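Local coordinates for beta-galactosidase (Bacillus circulans subsp. alkalophilus, PDB 3TTY), which hydrolyses terminal beta-D-galactose residues from beta-galactosides, using a TIM-barrel glycoside hydrolase domain that binds galactose, at residues A[127-132]-A[238-243]; A[284-289]-A[426-431]; A[290-295]-A[439-444]. All blocks are in the same frame, centred on the assembly; numbering follows the deposited sequence.

Interaction 1 (A[127-132]-A[238-243])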
loop_
_atom_site.group_PDB
_atom_site.type_symbol
_atom_site.label_atom_id
_atom_site.label_comp_id
_atom_site.label_asym_id
_atom_site.label_seq_id
_atom_site.Cartn_x
_atom_site.Cartn_y
_atom_site.Cartn_z
ATOM N N ILE A 127 38.365 16.431 -5.674
ATOM C CA ILE A 127 39.627 15.938 -6.203
ATOM C C ILE A 127 39.456 15.231 -7.554
ATOM O O ILE A 127 40.194 15.516 -8.502
ATOM C CB ILE A 127 40.343 15.027 -5.190
ATOM C CG1 ILE A 127 40.754 15.858 -3.969
ATOM C CG2 ILE A 127 41.567 14.367 -5.831
ATOM C CD1 ILE A 127 41.476 15.070 -2.880
ATOM N N LEU A 128 38.481 14.328 -7.652
ATOM C CA LEU A 128 38.285 13.573 -8.897
ATOM C C LEU A 128 38.020 14.494 -10.095
ATOM O O LEU A 128 38.642 14.350 -11.150
ATOM C CB LEU A 128 37.167 12.536 -8.761
ATOM C CG LEU A 128 36.848 11.683 -9.995
ATOM C CD1 LEU A 128 38.111 11.033 -10.588
ATOM C CD2 LEU A 128 35.796 10.627 -9.657
ATOM N N ALA A 129 37.091 15.425 -9.931
ATOM C CA ALA A 129 36.779 16.380 -10.976
ATOM C C ALA A 129 38.023 17.205 -11.324
ATOM O O ALA A 129 38.294 17.477 -12.487
ATOM C CB ALA A 129 35.638 17.292 -10.527
ATOM N N GLY A 130 38.780 17.594 -10.304
ATOM C CA GLY A 130 40.010 18.333 -10.512
ATOM C C GLY A 130 41.024 17.580 -11.353
ATOM O O GLY A 130 41.541 18.110 -12.325
ATOM N N LYS A 131 41.312 16.341 -10.975
ATOM C CA LYS A 131 42.304 15.543 -11.686
ATOM C C LYS A 131 41.903 15.266 -13.122
ATOM O O LYS A 131 42.752 15.235 -14.003
ATOM C CB LYS A 131 42.573 14.225 -10.957
ATOM C CG LYS A 131 43.406 14.370 -9.676
ATOM C CD LYS A 131 43.599 13.024 -8.990
ATOM C CE LYS A 131 44.594 13.122 -7.839
ATOM N NZ LYS A 131 45.944 13.536 -8.313
ATOM N N LEU A 132 40.618 15.046 -13.366
ATOM C CA LEU A 132 40.151 14.820 -14.732
ATOM C C LEU A 132 40.376 16.063 -15.597
ATOM O O LEU A 132 40.857 15.963 -16.729
ATOM C CB LEU A 132 38.667 14.430 -14.757
ATOM C CG LEU A 132 38.285 13.022 -14.296
ATOM C CD1 LEU A 132 36.821 12.963 -13.915
ATOM C CD2 LEU A 132 38.611 11.971 -15.361
ATOM N N ASP A 238 33.320 24.448 -10.220
ATOM C CA ASP A 238 34.421 25.387 -9.973
ATOM C C ASP A 238 35.800 24.755 -10.164
ATOM O O ASP A 238 36.705 25.372 -10.720
ATOM C CB ASP A 238 34.312 26.020 -8.585
ATOM C CG ASP A 238 33.113 26.980 -8.459
ATOM O OD1 ASP A 238 32.529 27.387 -9.495
ATOM O OD2 ASP A 238 32.756 27.332 -7.310
ATOM N N GLU A 239 35.962 23.523 -9.707
ATOM C CA GLU A 239 37.234 22.826 -9.861
ATOM C C GLU A 239 37.504 22.544 -11.341
ATOM O O GLU A 239 38.631 22.657 -11.802
ATOM C CB GLU A 239 37.249 21.541 -9.012
ATOM C CG GLU A 239 38.587 20.819 -8.940
ATOM C CD GLU A 239 39.702 21.633 -8.269
ATOM O OE1 GLU A 239 39.432 22.745 -7.758
ATOM O OE2 GLU A 239 40.856 21.146 -8.254
ATOM N N LEU A 240 36.455 22.220 -12.086
ATOM C CA LEU A 240 36.560 22.002 -13.530
ATOM C C LEU A 240 36.988 23.266 -14.268
ATOM O O LEU A 240 37.918 23.246 -15.075
ATOM C CB LEU A 240 35.224 21.513 -14.103
ATOM C CG LEU A 240 34.759 20.122 -13.671
ATOM C CD1 LEU A 240 33.390 19.800 -14.244
ATOM C CD2 LEU A 240 35.781 19.065 -14.083
ATOM N N LYS A 241 36.289 24.362 -14.000
ATOM C CA LYS A 241 36.578 25.631 -14.654
ATOM C C LYS A 241 37.970 26.180 -14.311
ATOM O O LYS A 241 38.570 26.887 -15.114
ATOM C CB LYS A 241 35.489 26.655 -14.336
ATOM C CG LYS A 241 34.190 26.423 -15.108
ATOM C CD LYS A 241 33.109 27.391 -14.635
ATOM C CE LYS A 241 31.878 27.333 -15.538
ATOM N NZ LYS A 241 32.218 27.452 -16.992
ATOM N N ARG A 242 38.485 25.844 -13.133
ATOM C CA ARG A 242 39.844 26.222 -12.757
ATOM C C ARG A 242 40.875 25.729 -13.794
ATOM O O ARG A 242 41.861 26.413 -14.085
ATOM C CB ARG A 242 40.183 25.640 -11.387
ATOM C CG ARG A 242 41.009 26.555 -10.498
ATOM C CD ARG A 242 41.105 26.006 -9.072
ATOM N NE ARG A 242 41.808 24.723 -9.021
ATOM C CZ ARG A 242 43.101 24.587 -8.736
ATOM N NH1 ARG A 242 43.842 25.658 -8.467
ATOM N NH2 ARG A 242 43.654 23.379 -8.712
ATOM N N TRP A 243 40.638 24.541 -14.343
ATOM C CA TRP A 243 41.562 23.928 -15.282
ATOM C C TRP A 243 41.123 24.106 -16.730
ATOM O O TRP A 243 41.953 24.210 -17.622
ATOM C CB TRP A 243 41.720 22.445 -14.972
ATOM C CG TRP A 243 42.483 22.175 -13.726
ATOM C CD1 TRP A 243 41.975 21.817 -12.522
ATOM C CD2 TRP A 243 43.903 22.244 -13.562
ATOM N NE1 TRP A 243 42.988 21.658 -11.607
ATOM C CE2 TRP A 243 44.183 21.911 -12.223
ATOM C CE3 TRP A 243 44.965 22.556 -14.417
ATOM C CZ2 TRP A 243 45.480 21.879 -11.717
ATOM C CZ3 TRP A 243 46.248 22.523 -13.921
ATOM C CH2 TRP A 243 46.498 22.187 -12.580
#

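Interaction 2 (A[284-289]-A[426-431])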
loop_
_atom_site.group_PDB
_atom_site.type_symbol
_atom_site.label_atom_id
_atom_site.label_comp_id
_atom_site.label_asym_id
_atom_site.label_seq_id
_atom_site.Cartn_x
_atom_site.Cartn_y
_atom_site.Cartn_z
ATOM N N PHE A 284 1.288 13.624 -24.905
ATOM C CA PHE A 284 2.296 14.256 -25.763
ATOM C C PHE A 284 2.492 15.737 -25.413
ATOM O O PHE A 284 3.613 16.254 -25.497
ATOM C CB PHE A 284 1.951 14.069 -27.248
ATOM C CG PHE A 284 1.533 12.656 -27.596
ATOM C CD1 PHE A 284 0.459 12.422 -28.444
ATOM C CD2 PHE A 284 2.212 11.560 -27.060
ATOM C CE1 PHE A 284 0.077 11.128 -28.760
ATOM C CE2 PHE A 284 1.830 10.256 -27.367
ATOM C CZ PHE A 284 0.766 10.041 -28.219
ATOM N N SER A 285 1.411 16.405 -25.008
ATOM C CA SER A 285 1.479 17.817 -24.630
ATOM C C SER A 285 2.231 17.987 -23.309
ATOM O O SER A 285 2.804 19.047 -23.039
ATOM C CB SER A 285 0.078 18.422 -24.522
ATOM O OG SER A 285 -0.691 17.768 -23.528
ATOM N N PHE A 286 2.234 16.937 -22.492
ATOM C CA PHE A 286 3.019 16.966 -21.274
ATOM C C PHE A 286 4.521 16.912 -21.542
ATOM O O PHE A 286 5.278 17.701 -20.972
ATOM C CB PHE A 286 2.632 15.855 -20.290
ATOM C CG PHE A 286 3.434 15.900 -19.022
ATOM C CD1 PHE A 286 3.069 16.752 -17.989
ATOM C CD2 PHE A 286 4.584 15.141 -18.882
ATOM C CE1 PHE A 286 3.825 16.826 -16.825
ATOM C CE2 PHE A 286 5.342 15.206 -17.719
ATOM C CZ PHE A 286 4.962 16.055 -16.691
ATOM N N THR A 287 4.979 15.989 -22.384
ATOM C CA THR A 287 6.417 15.972 -22.635
ATOM C C THR A 287 6.854 17.257 -23.359
ATOM O O THR A 287 7.959 17.748 -23.148
ATOM C CB THR A 287 6.974 14.627 -23.250
ATOM O OG1 THR A 287 7.621 14.864 -24.513
ATOM C CG2 THR A 287 5.910 13.588 -23.390
ATOM N N ALA A 288 5.965 17.844 -24.152
ATOM C CA ALA A 288 6.248 19.156 -24.738
ATOM C C ALA A 288 6.392 20.227 -23.640
ATOM O O ALA A 288 7.298 21.071 -23.671
ATOM C CB ALA A 288 5.148 19.548 -25.729
ATOM N N MET A 289 5.491 20.191 -22.664
ATOM C CA MET A 289 5.560 21.117 -21.540
ATOM C C MET A 289 6.878 20.957 -20.765
ATOM O O MET A 289 7.449 21.944 -20.290
ATOM C CB MET A 289 4.345 20.945 -20.610
ATOM C CG MET A 289 4.191 22.074 -19.594
ATOM S SD MET A 289 2.805 21.870 -18.465
ATOM C CE MET A 289 3.161 20.257 -17.768
ATOM N N GLU A 426 -2.993 20.731 -12.970
ATOM C CA GLU A 426 -3.637 22.014 -13.247
ATOM C C GLU A 426 -2.798 22.866 -14.184
ATOM O O GLU A 426 -3.325 23.422 -15.137
ATOM C CB GLU A 426 -3.942 22.779 -11.958
ATOM C CG GLU A 426 -4.850 22.028 -11.014
ATOM C CD GLU A 426 -6.211 21.721 -11.629
ATOM O OE1 GLU A 426 -6.910 22.660 -12.083
ATOM O OE2 GLU A 426 -6.583 20.529 -11.660
ATOM N N VAL A 427 -1.496 22.963 -13.932
ATOM C CA VAL A 427 -0.647 23.750 -14.822
ATOM C C VAL A 427 -0.756 23.198 -16.249
ATOM O O VAL A 427 -0.881 23.958 -17.211
ATOM C CB VAL A 427 0.837 23.794 -14.362
ATOM C CG1 VAL A 427 1.712 24.415 -15.445
ATOM C CG2 VAL A 427 0.989 24.592 -13.068
ATOM N N HIS A 428 -0.736 21.873 -16.374
ATOM C CA HIS A 428 -0.855 21.217 -17.671
ATOM C C HIS A 428 -2.210 21.436 -18.365
ATOM O O HIS A 428 -2.269 21.523 -19.589
ATOM C CB HIS A 428 -0.544 19.715 -17.554
ATOM C CG HIS A 428 -0.684 18.965 -18.844
ATOM N ND1 HIS A 428 -1.623 17.973 -19.035
ATOM C CD2 HIS A 428 -0.009 19.075 -20.018
ATOM C CE1 HIS A 428 -1.523 17.505 -20.266
ATOM N NE2 HIS A 428 -0.550 18.158 -20.881
ATOM N N LYS A 429 -3.296 21.524 -17.604
ATOM C CA LYS A 429 -4.606 21.751 -18.229
ATOM C C LYS A 429 -4.577 23.039 -19.037
ATOM O O LYS A 429 -5.191 23.126 -20.103
ATOM C CB LYS A 429 -5.731 21.810 -17.196
ATOM C CG LYS A 429 -6.068 20.475 -16.565
ATOM C CD LYS A 429 -7.074 20.645 -15.440
ATOM C CE LYS A 429 -7.484 19.293 -14.887
ATOM N NZ LYS A 429 -8.208 19.423 -13.613
ATOM N N TYR A 430 -3.857 24.037 -18.531
ATOM C CA TYR A 430 -3.772 25.322 -19.218
ATOM C C TYR A 430 -2.794 25.241 -20.380
ATOM O O TYR A 430 -3.046 25.789 -21.455
ATOM C CB TYR A 430 -3.396 26.455 -18.245
ATOM C CG TYR A 430 -4.591 26.949 -17.451
ATOM C CD1 TYR A 430 -5.366 28.016 -17.906
ATOM C CD2 TYR A 430 -4.972 26.324 -16.276
ATOM C CE1 TYR A 430 -6.481 28.445 -17.196
ATOM C CE2 TYR A 430 -6.072 26.748 -15.565
ATOM C CZ TYR A 430 -6.821 27.811 -16.021
ATOM O OH TYR A 430 -7.922 28.223 -15.296
ATOM N N TYR A 431 -1.679 24.549 -20.168
ATOM C CA TYR A 431 -0.693 24.379 -21.228
ATOM C C TYR A 431 -1.260 23.578 -22.414
ATOM O O TYR A 431 -1.061 23.946 -23.559
ATOM C CB TYR A 431 0.575 23.721 -20.693
ATOM C CG TYR A 431 1.695 23.675 -21.711
ATOM C CD1 TYR A 431 2.590 24.734 -21.835
ATOM C CD2 TYR A 431 1.853 22.577 -22.559
ATOM C CE1 TYR A 431 3.620 24.697 -22.761
ATOM C CE2 TYR A 431 2.882 22.534 -23.486
ATOM C CZ TYR A 431 3.755 23.594 -23.587
ATOM O OH TYR A 431 4.766 23.561 -24.509
#

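Interaction 3 (A[290-295]-A[439-444])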
loop_
_atom_site.group_PDB
_atom_site.type_symbol
_atom_site.label_atom_id
_atom_site.label_comp_id
_atom_site.label_asym_id
_atom_site.label_seq_id
_atom_site.Cartn_x
_atom_site.Cartn_y
_atom_site.Cartn_z
ATOM N N ALA A 290 7.370 19.724 -20.656
ATOM C CA ALA A 290 8.656 19.481 -19.989
ATOM C C ALA A 290 9.882 20.031 -20.754
ATOM O O ALA A 290 10.759 20.660 -20.155
ATOM C CB ALA A 290 8.832 17.986 -19.655
ATOM N N HIS A 291 9.948 19.795 -22.064
ATOM C CA HIS A 291 11.022 20.376 -22.860
ATOM C C HIS A 291 10.929 21.885 -22.705
ATOM O O HIS A 291 11.937 22.579 -22.532
ATOM C CB HIS A 291 10.871 20.049 -24.351
ATOM C CG HIS A 291 11.040 18.601 -24.702
ATOM N ND1 HIS A 291 12.208 17.906 -24.484
ATOM C CD2 HIS A 291 10.197 17.733 -25.316
ATOM C CE1 HIS A 291 12.070 16.666 -24.920
ATOM N NE2 HIS A 291 10.859 16.538 -25.431
ATOM N N ASN A 292 9.698 22.385 -22.803
ATOM C CA ASN A 292 9.426 23.809 -22.683
ATOM C C ASN A 292 9.996 24.368 -21.384
ATOM O O ASN A 292 10.729 25.353 -21.389
ATOM C CB ASN A 292 7.922 24.058 -22.746
ATOM C CG ASN A 292 7.577 25.473 -23.174
ATOM O OD1 ASN A 292 8.160 26.452 -22.688
ATOM N ND2 ASN A 292 6.622 25.588 -24.088
ATOM N N LEU A 293 9.675 23.717 -20.272
ATOM C CA LEU A 293 10.173 24.149 -18.977
ATOM C C LEU A 293 11.694 24.158 -18.955
ATOM O O LEU A 293 12.307 24.988 -18.294
ATOM C CB LEU A 293 9.645 23.233 -17.868
ATOM C CG LEU A 293 10.111 23.569 -16.453
ATOM C CD1 LEU A 293 9.553 24.931 -16.018
ATOM C CD2 LEU A 293 9.685 22.487 -15.491
ATOM N N MET A 294 12.317 23.233 -19.673
ATOM C CA MET A 294 13.770 23.151 -19.628
ATOM C C MET A 294 14.376 24.344 -20.354
ATOM O O MET A 294 15.456 24.834 -20.005
ATOM C CB MET A 294 14.272 21.835 -20.229
ATOM C CG MET A 294 13.859 20.574 -19.474
ATOM S SD MET A 294 14.514 20.422 -17.807
ATOM C CE MET A 294 13.178 21.145 -16.849
ATOM N N ARG A 295 13.679 24.791 -21.386
ATOM C CA ARG A 295 14.069 25.993 -22.098
ATOM C C ARG A 295 13.909 27.201 -21.176
ATOM O O ARG A 295 14.721 28.126 -21.190
ATOM C CB ARG A 295 13.198 26.162 -23.339
ATOM C CG ARG A 295 13.531 27.371 -24.163
ATOM C CD ARG A 295 12.721 27.372 -25.446
ATOM N NE ARG A 295 11.359 27.876 -25.284
ATOM C CZ ARG A 295 10.253 27.177 -25.535
ATOM N NH1 ARG A 295 10.325 25.909 -25.932
ATOM N NH2 ARG A 295 9.064 27.757 -25.389
ATOM N N ILE A 439 -0.689 27.692 -30.105
ATOM C CA ILE A 439 -0.313 29.010 -29.612
ATOM C C ILE A 439 1.060 28.860 -29.004
ATOM O O ILE A 439 1.243 28.087 -28.067
ATOM C CB ILE A 439 -1.279 29.536 -28.519
ATOM C CG1 ILE A 439 -2.741 29.499 -28.987
ATOM C CG2 ILE A 439 -0.882 30.944 -28.096
ATOM C CD1 ILE A 439 -3.121 30.649 -29.888
ATOM N N GLN A 440 2.030 29.583 -29.545
ATOM C CA GLN A 440 3.395 29.503 -29.055
ATOM C C GLN A 440 3.444 29.984 -27.609
ATOM O O GLN A 440 2.972 31.077 -27.294
ATOM C CB GLN A 440 4.310 30.351 -29.927
ATOM C CG GLN A 440 5.771 30.307 -29.516
ATOM C CD GLN A 440 6.425 28.957 -29.790
ATOM O OE1 GLN A 440 5.874 28.110 -30.513
ATOM N NE2 GLN A 440 7.606 28.748 -29.204
ATOM N N THR A 441 4.007 29.164 -26.730
ATOM C CA THR A 441 3.982 29.454 -25.305
ATOM C C THR A 441 5.310 29.110 -24.632
ATOM O O THR A 441 5.992 28.158 -25.022
ATOM C CB THR A 441 2.876 28.644 -24.615
ATOM O OG1 THR A 441 3.155 27.257 -24.795
ATOM C CG2 THR A 441 1.533 28.922 -25.235
ATOM N N ASP A 442 5.678 29.901 -23.631
ATOM C CA ASP A 442 6.847 29.622 -22.803
ATOM C C ASP A 442 6.420 29.280 -21.391
ATOM O O ASP A 442 5.602 29.992 -20.801
ATOM C CB ASP A 442 7.740 30.852 -22.684
ATOM C CG ASP A 442 8.378 31.234 -23.977
ATOM O OD1 ASP A 442 8.471 30.363 -24.872
ATOM O OD2 ASP A 442 8.804 32.403 -24.078
ATOM N N MET A 443 7.001 28.216 -20.845
ATOM C CA MET A 443 6.935 27.962 -19.414
ATOM C C MET A 443 7.961 28.877 -18.760
ATOM O O MET A 443 9.106 28.946 -19.211
ATOM C CB MET A 443 7.260 26.498 -19.115
ATOM C CG MET A 443 6.263 25.510 -19.697
ATOM S SD MET A 443 4.623 25.712 -18.993
ATOM C CE MET A 443 5.026 25.714 -17.246
ATOM N N ILE A 444 7.558 29.597 -17.717
ATOM C CA ILE A 444 8.458 30.576 -17.107
ATOM C C ILE A 444 8.444 30.522 -15.586
ATOM O O ILE A 444 7.509 29.998 -14.991
ATOM C CB ILE A 444 8.108 32.020 -17.538
ATOM C CG1 ILE A 444 6.706 32.408 -17.046
ATOM C CG2 ILE A 444 8.229 32.177 -19.053
ATOM C CD1 ILE A 444 6.463 33.917 -17.033
HETATM O O HOH W 1 10.074 28.353 -21.695
#

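Interaction 1 (A[127-132]-A[238-243])
Gly130 gives Glu239 a bare patch of backbone to lie on: CG of Glu239 comes to 3.3 Å from CA of Gly130. With only hydrogens on that CA, the glutamate chain rests directly on the helix backbone. The two helices can therefore draw together, their axes 8.2 Å apart and nearly parallel at 19°. Leu240 fills the inner side of this tight strip. Its CD2 reaches 3.4 Å from the carbonyl O of Ala129 and also packs against the CB of that alanine. Towards solvent the fit slackens. Trp243 brings CD1 to 3.7 Å from Gly130 O, meeting it obliquely and at the margin of the contact. Glu239 has CG anti to its own N (chi1 -172°) and then bends at chi2, which lays the carboxylate along the outer side of the groove; there OE1 forms a weak, 3.3 Å salt bridge with NE of exposed Arg242. Both segments belong to helices on the outside of the TIM barrel, 119-135 and 215-243, which precede barrel strands 142-146 and 249-253. On the barrel side Leu240 continues inward onto Val147 and Val249, while Leu128 turns to Trp47 and Ile50 of helix 47-50.

Interaction 2 (A[284-289]-A[426-431])
Met289 is the main bump of this contact, pushed from the first half of helix 284-296 between the side chains of Tyr431, His428 and Val427. Its CB and CG lie over one face of the Tyr431 ring, CG making a CH-pi contact 3.7 Å from the ring centroid. SD adds a Met-aromatic contact, oblique to the same ring and 4.5 Å from its centroid. With CG anti to the backbone N (chi1 -167°) and chi2 also extended, the chain runs out straight, and the turn at chi3 tucks CE against CB of His428 at 3.8 Å. In the other direction His428 projects into the hollow between Ser285 and Phe286. Its NE2 donates a 2.7 Å hydrogen bond to Ser285 OG, which lies close to the imidazole plane; the same hydroxyl is also bonded to Asp432, one residue beyond the segment. CB of Phe286 sits over a face of the imidazole, and the phenyl edge points to that ring in a T-shaped pair with planes at 74°. Tyr431 spans the backbone of the other helix, CE2 3.5 Å from Ser285 O, and its hydroxyl is hydrogen-bonded to Asn292 ND2, farther along that helix. The helices cross almost perpendicularly, at 101°, with axes 10.0 Å apart: an interdomain helix-helix junction, in which a helix of the TIM barrel packs against one of the trimerisation domain's alpha/beta fold.

Interaction 3 (A[290-295]-A[439-444])
Asn292 lays its amide along an edge strand, within this chain, of the trimerisation domain's mixed sheet, making two backbone bonds as a neighbouring strand would. This ties TIM-barrel helix 284-296 to strand 441-444, which it crosses at 64°. With CG anti to the backbone N (chi1 -157°), the amide reaches straight across: ND2 donates to Thr441 O at 2.8 Å, the acceptor lying in the amide plane, while OD1 accepts from Met443 N, also at 2.8 Å but well above the carbonyl plane. A leucine in its place would probably leave Thr441 O and Met443 N without these partners in a buried interface. Met443 faces the helix with its CB, 3.7 Å from CA of Leu293, then bends at chi2 and chi3 so that its end leads off; Leu293 meets it at an oblique angle. Arg295 crosses Asp442 at about a right angle, guanidinium and carboxylate planes 66° apart. Its NH1 is held by His337 O, and Asp442 is gripped further by Ser395 and Tyr453. The salt bridge itself runs from Arg295 NH2 to the anti side of Asp442 OD1 at 2.7 Å, with a weak second bond from NH2 to Thr441 O.

Interactions 2 and 3 are adjoining halves of one buried seam near the chain centre, their own centres 9 Å apart: both use helix 284-296, which meets the successive helix 423-435 and strand 441-444 of the trimerisation domain. The shared Tyr431-Asn292 bond and Met443 SD, packed on Tyr431 and Met289, join them directly. Chemistry changes along the seam, from aromatic rings, a methionine and a single histidine-serine bond in interaction 2 to backbone-directed amide bonds and a salt bridge in interaction 3. Interaction 1 lies farther out, about 27 Å from the chain centre against 11 and 9 Å. It joins two helices within the barrel domain, buried on its inner side, with its charged pair towards solvent.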